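PDB 5VQH: tudor and KH domain-containing protein homolog from Bombyx mori, which binds Piwi proteins carrying symmetrically dimethylated arginine through its extended Tudor domain and takes part in primary piRNA biogenesis, which silences transposons in the germline. Local coordinates for residues K186-R191 and I212-V217; V73-V78 and A92-I97. All coordinates share one frame; numbering follows the deposited sequence.

Interaction 1 (K186-R191 and I212-V217); sequences KALVSR and IKLFDV
Arg-191 lays its guanidinium over one face of the Phe-215 ring: CZ stands 4.3 Å from the centroid of the Phe-215 ring and 27° off its normal, which meets the criterion for cation-pi. The contact is not a flat stack, since the two planes are 51° apart and NH2 lies above the ring near its rim. The phenyl reaches back under the arginine because its CG is anti to the carbonyl carbon (chi1 -55°), and beside it Val-189 CB packs on Phe-215 CB at 4.2 Å.

The other face is shaped by aliphatic branches. Leu-188 CD2 settles into the hollow between the carbonyl of Phe-215 and CA of Asp-216, 3.5 Å from Asp-216 CA, while Leu-188 CD1 faces Leu-214 CD2 at 4.2 Å. Ser-190 OG rests against CB and CD1 of Ile-212. At the margin Lys-186 and Asp-216 cross at about a right angle; their salt bridge is long, 3.6 Å from Lys-186 NZ to Asp-216 OD1.

Between the two faces runs an antiparallel ladder, with Val-189/Phe-215 and Arg-191/Lys-213 as hydrogen-bonded pairs; Val-189 N to Phe-215 O measures 2.8 Å. A water continues it, donating to Ala-187 O and accepting from Val-217 N.

The segments belong to the hairpin of strands 187-198 and 207-217, in the mixed sheet of the staphylococcal-nuclease-like (OB-fold) part of the extended Tudor domain. Glu-222 of strand 222-224 pairs with Arg-191 NH2, Val-25 of strand 23-30 touches Ser-190 and Leu-214, and Phe-36 of strand 35-40 packs on Ile-212 and Leu-214.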
loop_
_atom_site.group_PDB
_atom_site.type_symbol
_atom_site.label_atom_id
_atom_site.label_comp_id
_atom_site.label_asym_id
_atom_site.label_seq_id
_atom_site.Cartn_x
_atom_site.Cartn_y
_atom_site.Cartn_z
ATOM N N LYS A 186 -6.392 1.926 -12.663
ATOM C CA LYS A 186 -7.599 1.284 -13.157
ATOM C C LYS A 186 -8.631 1.069 -12.020
ATOM O O LYS A 186 -8.404 0.285 -11.087
ATOM C CB LYS A 186 -7.254 -0.054 -13.782
ATOM C CG LYS A 186 -8.453 -0.943 -14.079
ATOM C CD LYS A 186 -9.278 -0.353 -15.213
ATOM C CE LYS A 186 -10.188 -1.395 -15.855
ATOM N NZ LYS A 186 -10.606 -0.937 -17.205
ATOM N N ALA A 187 -9.752 1.775 -12.109
ATOM C CA ALA A 187 -10.814 1.673 -11.133
ATOM C C ALA A 187 -11.487 0.298 -11.189
ATOM O O ALA A 187 -11.743 -0.241 -12.265
ATOM C CB ALA A 187 -11.826 2.749 -11.388
ATOM N N LEU A 188 -11.723 -0.284 -10.031
ATOM C CA LEU A 188 -12.357 -1.589 -9.936
ATOM C C LEU A 188 -13.439 -1.504 -8.881
ATOM O O LEU A 188 -13.416 -0.588 -8.068
ATOM C CB LEU A 188 -11.351 -2.653 -9.501
ATOM C CG LEU A 188 -10.240 -3.043 -10.470
ATOM C CD1 LEU A 188 -9.272 -3.957 -9.779
ATOM C CD2 LEU A 188 -10.820 -3.764 -11.681
ATOM N N VAL A 189 -14.356 -2.463 -8.892
ATOM C CA VAL A 189 -15.389 -2.551 -7.899
ATOM C C VAL A 189 -14.952 -3.529 -6.862
ATOM O O VAL A 189 -14.504 -4.607 -7.204
ATOM C CB VAL A 189 -16.719 -2.963 -8.541
ATOM C CG1 VAL A 189 -17.817 -3.182 -7.504
ATOM C CG2 VAL A 189 -17.146 -1.838 -9.467
ATOM N N SER A 190 -15.067 -3.134 -5.593
ATOM C CA SER A 190 -14.681 -3.946 -4.448
ATOM C C SER A 190 -15.847 -4.278 -3.547
ATOM O O SER A 190 -16.522 -3.377 -3.077
ATOM C CB SER A 190 -13.690 -3.167 -3.606
ATOM O OG SER A 190 -13.486 -3.860 -2.395
ATOM N N ARG A 191 -16.071 -5.551 -3.257
ATOM C CA ARG A 191 -17.121 -5.951 -2.328
ATOM C C ARG A 191 -16.437 -6.590 -1.187
ATOM O O ARG A 191 -15.662 -7.495 -1.384
ATOM C CB ARG A 191 -18.076 -7.002 -2.915
ATOM C CG ARG A 191 -18.726 -6.610 -4.230
ATOM C CD ARG A 191 -19.838 -7.557 -4.732
ATOM N NE ARG A 191 -19.789 -7.517 -6.202
ATOM C CZ ARG A 191 -20.316 -6.572 -6.991
ATOM N NH1 ARG A 191 -21.059 -5.575 -6.491
ATOM N NH2 ARG A 191 -20.114 -6.650 -8.310
ATOM N N ILE A 212 -11.801 -8.923 0.349
ATOM C CA ILE A 212 -12.655 -8.334 -0.656
ATOM C C ILE A 212 -12.595 -9.134 -1.917
ATOM O O ILE A 212 -11.667 -9.916 -2.111
ATOM C CB ILE A 212 -12.212 -6.937 -1.042
ATOM C CG1 ILE A 212 -10.900 -6.990 -1.764
ATOM C CG2 ILE A 212 -12.075 -6.087 0.181
ATOM C CD1 ILE A 212 -10.345 -5.609 -2.000
ATOM N N LYS A 213 -13.587 -8.910 -2.776
ATOM C CA LYS A 213 -13.576 -9.428 -4.119
ATOM C C LYS A 213 -13.519 -8.242 -5.052
ATOM O O LYS A 213 -14.141 -7.214 -4.803
ATOM C CB LYS A 213 -14.809 -10.287 -4.387
ATOM C CG LYS A 213 -14.790 -11.561 -3.569
ATOM C CD LYS A 213 -15.905 -12.526 -3.942
ATOM C CE LYS A 213 -15.871 -13.720 -2.995
ATOM N NZ LYS A 213 -16.934 -14.750 -3.219
ATOM N N LEU A 214 -12.780 -8.389 -6.135
ATOM C CA LEU A 214 -12.585 -7.305 -7.020
ATOM C C LEU A 214 -13.173 -7.592 -8.386
ATOM O O LEU A 214 -12.983 -8.679 -8.931
ATOM C CB LEU A 214 -11.093 -7.059 -7.151
ATOM C CG LEU A 214 -10.390 -6.386 -5.982
ATOM C CD1 LEU A 214 -8.895 -6.520 -6.184
ATOM C CD2 LEU A 214 -10.772 -4.921 -5.967
ATOM N N PHE A 215 -13.834 -6.589 -8.967
ATOM C CA PHE A 215 -14.484 -6.761 -10.251
ATOM C C PHE A 215 -14.089 -5.658 -11.217
ATOM O O PHE A 215 -14.050 -4.504 -10.852
ATOM C CB PHE A 215 -15.986 -6.809 -10.048
ATOM C CG PHE A 215 -16.434 -7.879 -9.062
ATOM C CD1 PHE A 215 -16.782 -9.144 -9.494
ATOM C CD2 PHE A 215 -16.520 -7.609 -7.706
ATOM C CE1 PHE A 215 -17.200 -10.115 -8.619
ATOM C CE2 PHE A 215 -16.923 -8.574 -6.816
ATOM C CZ PHE A 215 -17.270 -9.831 -7.275
ATOM N N ASP A 216 -13.759 -6.035 -12.447
ATOM C CA ASP A 216 -13.491 -5.079 -13.535
ATOM C C ASP A 216 -14.790 -4.974 -14.295
ATOM O O ASP A 216 -15.057 -5.788 -15.173
ATOM C CB ASP A 216 -12.369 -5.594 -14.449
ATOM C CG ASP A 216 -11.915 -4.579 -15.492
ATOM O OD1 ASP A 216 -12.579 -3.528 -15.653
ATOM O OD2 ASP A 216 -10.885 -4.865 -16.174
ATOM N N VAL A 217 -15.612 -3.991 -13.918
ATOM C CA VAL A 217 -16.986 -3.908 -14.375
ATOM C C VAL A 217 -17.040 -3.201 -15.704
ATOM O O VAL A 217 -16.285 -2.296 -15.946
ATOM C CB VAL A 217 -17.881 -3.164 -13.372
ATOM C CG1 VAL A 217 -19.350 -3.301 -13.740
ATOM C CG2 VAL A 217 -17.708 -3.732 -11.988
HETATM O O HOH W 1 -14.028 -1.456 -13.003
#

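Interaction 2 (V73-V78 and A92-I97); sequences VSVGQV and ARVHDI
Val-94 of the Tudor strand 89-98 receives a type II beta turn, Ser-74 to Gln-77, that leads into strand 78-82. Two backbone bonds fix the turn to the strand: Gly-76 N to Val-94 O, 2.7 Å, and Val-94 N to Gln-77 O, 3.0 Å. Gly-76, third residue of the turn, has a positive phi (89°), at which a CB would collide with the carbonyl oxygen of Val-75. Val-78 then pairs with Arg-93 as a non-hydrogen-bonded antiparallel pair.

Apolar contacts flank these bonds. Val-73 CG2 meets Val-94 CG2 at 3.8 Å, the two side chains crossing at about a right angle, and Val-75 CG2 lies 3.8 Å from Asp-96 CA, where a classic beta bulge sets His-95 and Asp-96 together opposite Asp-110 of strand 108-113.

The polar side chains act on the turn itself. Gln-77 OE1 accepts from Ser-74 N at 2.9 Å, bridging its ends. The Arg-93 chain bends at chi3 (-68°), bringing its guanidinium back to the turn with one face over Val-78 CG2, and NH1 donates to Gly-76 O. Replacing Arg-93 by an alanine would probably leave the Gly-76 carbonyl without this donor and uncover that methyl. The NH1 to Gly-76 O bond is 3.0 Å long, the oxygen only 7° out of the guanidinium plane.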
loop_
_atom_site.group_PDB
_atom_site.type_symbol
_atom_site.label_atom_id
_atom_site.label_comp_id
_atom_site.label_asym_id
_atom_site.label_seq_id
_atom_site.Cartn_x
_atom_site.Cartn_y
_atom_site.Cartn_z
ATOM N N VAL A 73 16.353 9.091 13.608
ATOM C CA VAL A 73 15.257 8.399 12.987
ATOM C C VAL A 73 14.888 7.146 13.768
ATOM O O VAL A 73 15.755 6.422 14.231
ATOM C CB VAL A 73 15.560 8.063 11.530
ATOM C CG1 VAL A 73 16.759 7.161 11.375
ATOM C CG2 VAL A 73 14.355 7.431 10.866
ATOM N N SER A 74 13.584 6.923 13.921
ATOM C CA SER A 74 13.035 5.851 14.744
ATOM C C SER A 74 12.097 4.957 13.933
ATOM O O SER A 74 11.480 5.383 12.986
ATOM C CB SER A 74 12.266 6.425 15.936
ATOM O OG SER A 74 12.752 7.714 16.251
ATOM N N VAL A 75 12.015 3.699 14.313
ATOM C CA VAL A 75 11.102 2.813 13.679
ATOM C C VAL A 75 9.729 3.329 14.030
ATOM O O VAL A 75 9.491 3.777 15.144
ATOM C CB VAL A 75 11.343 1.370 14.148
ATOM C CG1 VAL A 75 10.095 0.526 14.112
ATOM C CG2 VAL A 75 12.395 0.741 13.268
ATOM N N GLY A 76 8.836 3.294 13.049
ATOM C CA GLY A 76 7.475 3.744 13.239
ATOM C C GLY A 76 7.327 5.209 12.951
ATOM O O GLY A 76 6.229 5.720 12.994
ATOM N N GLN A 77 8.429 5.892 12.648
ATOM C CA GLN A 77 8.398 7.333 12.387
ATOM C C GLN A 77 7.909 7.612 10.987
ATOM O O GLN A 77 8.330 6.963 10.051
ATOM C CB GLN A 77 9.780 7.911 12.515
ATOM C CG GLN A 77 9.860 9.432 12.426
ATOM C CD GLN A 77 11.268 9.968 12.733
ATOM O OE1 GLN A 77 12.079 9.283 13.320
ATOM N NE2 GLN A 77 11.551 11.203 12.331
ATOM N N VAL A 78 7.055 8.622 10.848
ATOM C CA VAL A 78 6.617 9.100 9.528
ATOM C C VAL A 78 7.537 10.208 9.001
ATOM O O VAL A 78 7.762 11.209 9.686
ATOM C CB VAL A 78 5.173 9.604 9.569
ATOM C CG1 VAL A 78 4.731 10.092 8.210
ATOM C CG2 VAL A 78 4.242 8.526 10.119
ATOM N N ALA A 92 6.205 8.187 4.062
ATOM C CA ALA A 92 6.479 6.797 4.363
ATOM C C ALA A 92 6.682 6.617 5.859
ATOM O O ALA A 92 7.019 7.564 6.566
ATOM C CB ALA A 92 7.714 6.379 3.632
ATOM N N ARG A 93 6.493 5.391 6.333
ATOM C CA ARG A 93 6.728 5.042 7.729
ATOM C C ARG A 93 7.946 4.109 7.774
ATOM O O ARG A 93 8.005 3.148 7.038
ATOM C CB ARG A 93 5.494 4.349 8.306
ATOM C CG ARG A 93 5.552 4.076 9.797
ATOM C CD ARG A 93 4.383 3.222 10.283
ATOM N NE ARG A 93 3.076 3.915 10.218
ATOM C CZ ARG A 93 2.694 4.962 10.973
ATOM N NH1 ARG A 93 3.489 5.528 11.886
ATOM N NH2 ARG A 93 1.491 5.469 10.794
ATOM N N VAL A 94 8.908 4.398 8.640
ATOM C CA VAL A 94 10.074 3.571 8.782
ATOM C C VAL A 94 9.633 2.270 9.417
ATOM O O VAL A 94 9.130 2.281 10.547
ATOM C CB VAL A 94 11.129 4.290 9.653
ATOM C CG1 VAL A 94 12.322 3.388 9.891
ATOM C CG2 VAL A 94 11.605 5.581 8.951
ATOM N N HIS A 95 9.772 1.151 8.708
ATOM C CA HIS A 95 9.342 -0.127 9.255
ATOM C C HIS A 95 10.474 -0.846 9.965
ATOM O O HIS A 95 10.261 -1.511 10.975
ATOM C CB HIS A 95 8.759 -1.024 8.173
ATOM C CG HIS A 95 8.533 -2.439 8.619
ATOM N ND1 HIS A 95 9.426 -3.465 8.346
ATOM C CD2 HIS A 95 7.533 -2.997 9.345
ATOM C CE1 HIS A 95 8.978 -4.592 8.877
ATOM N NE2 HIS A 95 7.825 -4.337 9.477
ATOM N N ASP A 96 11.683 -0.709 9.440
ATOM C CA ASP A 96 12.840 -1.273 10.093
ATOM C C ASP A 96 14.112 -0.562 9.639
ATOM O O ASP A 96 14.101 0.147 8.647
ATOM C CB ASP A 96 12.912 -2.754 9.745
ATOM C CG ASP A 96 13.844 -3.503 10.630
ATOM O OD1 ASP A 96 14.282 -2.907 11.659
ATOM O OD2 ASP A 96 14.144 -4.671 10.279
ATOM N N ILE A 97 15.190 -0.742 10.381
ATOM C CA ILE A 97 16.490 -0.225 10.001
ATOM C C ILE A 97 17.488 -1.371 9.991
ATOM O O ILE A 97 17.560 -2.136 10.947
ATOM C CB ILE A 97 16.956 0.839 10.982
ATOM C CG1 ILE A 97 16.009 2.016 10.922
ATOM C CG2 ILE A 97 18.359 1.344 10.636
ATOM C CD1 ILE A 97 16.231 2.999 12.057
#

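From the N terminus, the chain passes through strands 23-30 and 35-40 and two helices before interaction 2 closes a loop of 13 residues between 73-78 and 92-97, where the turn before strand 78-82 meets strand 89-98 of the five-stranded antiparallel Tudor sheet. It then completes that sheet and reaches strand 142-146, helix 170-179 and the hairpin in which interaction 1 closes a 20-residue loop between 186-191 and 212-217. The two loops are in series, neither nested nor crossed. The centres of interactions 1 and 2 are about 32 Å apart, on opposite sides of the chain's centre. Interaction 1 belongs to the second, mixed sheet, which the early strands 23-30 and 35-40 join, so the extended Tudor domain combines chain from before and after its Tudor core.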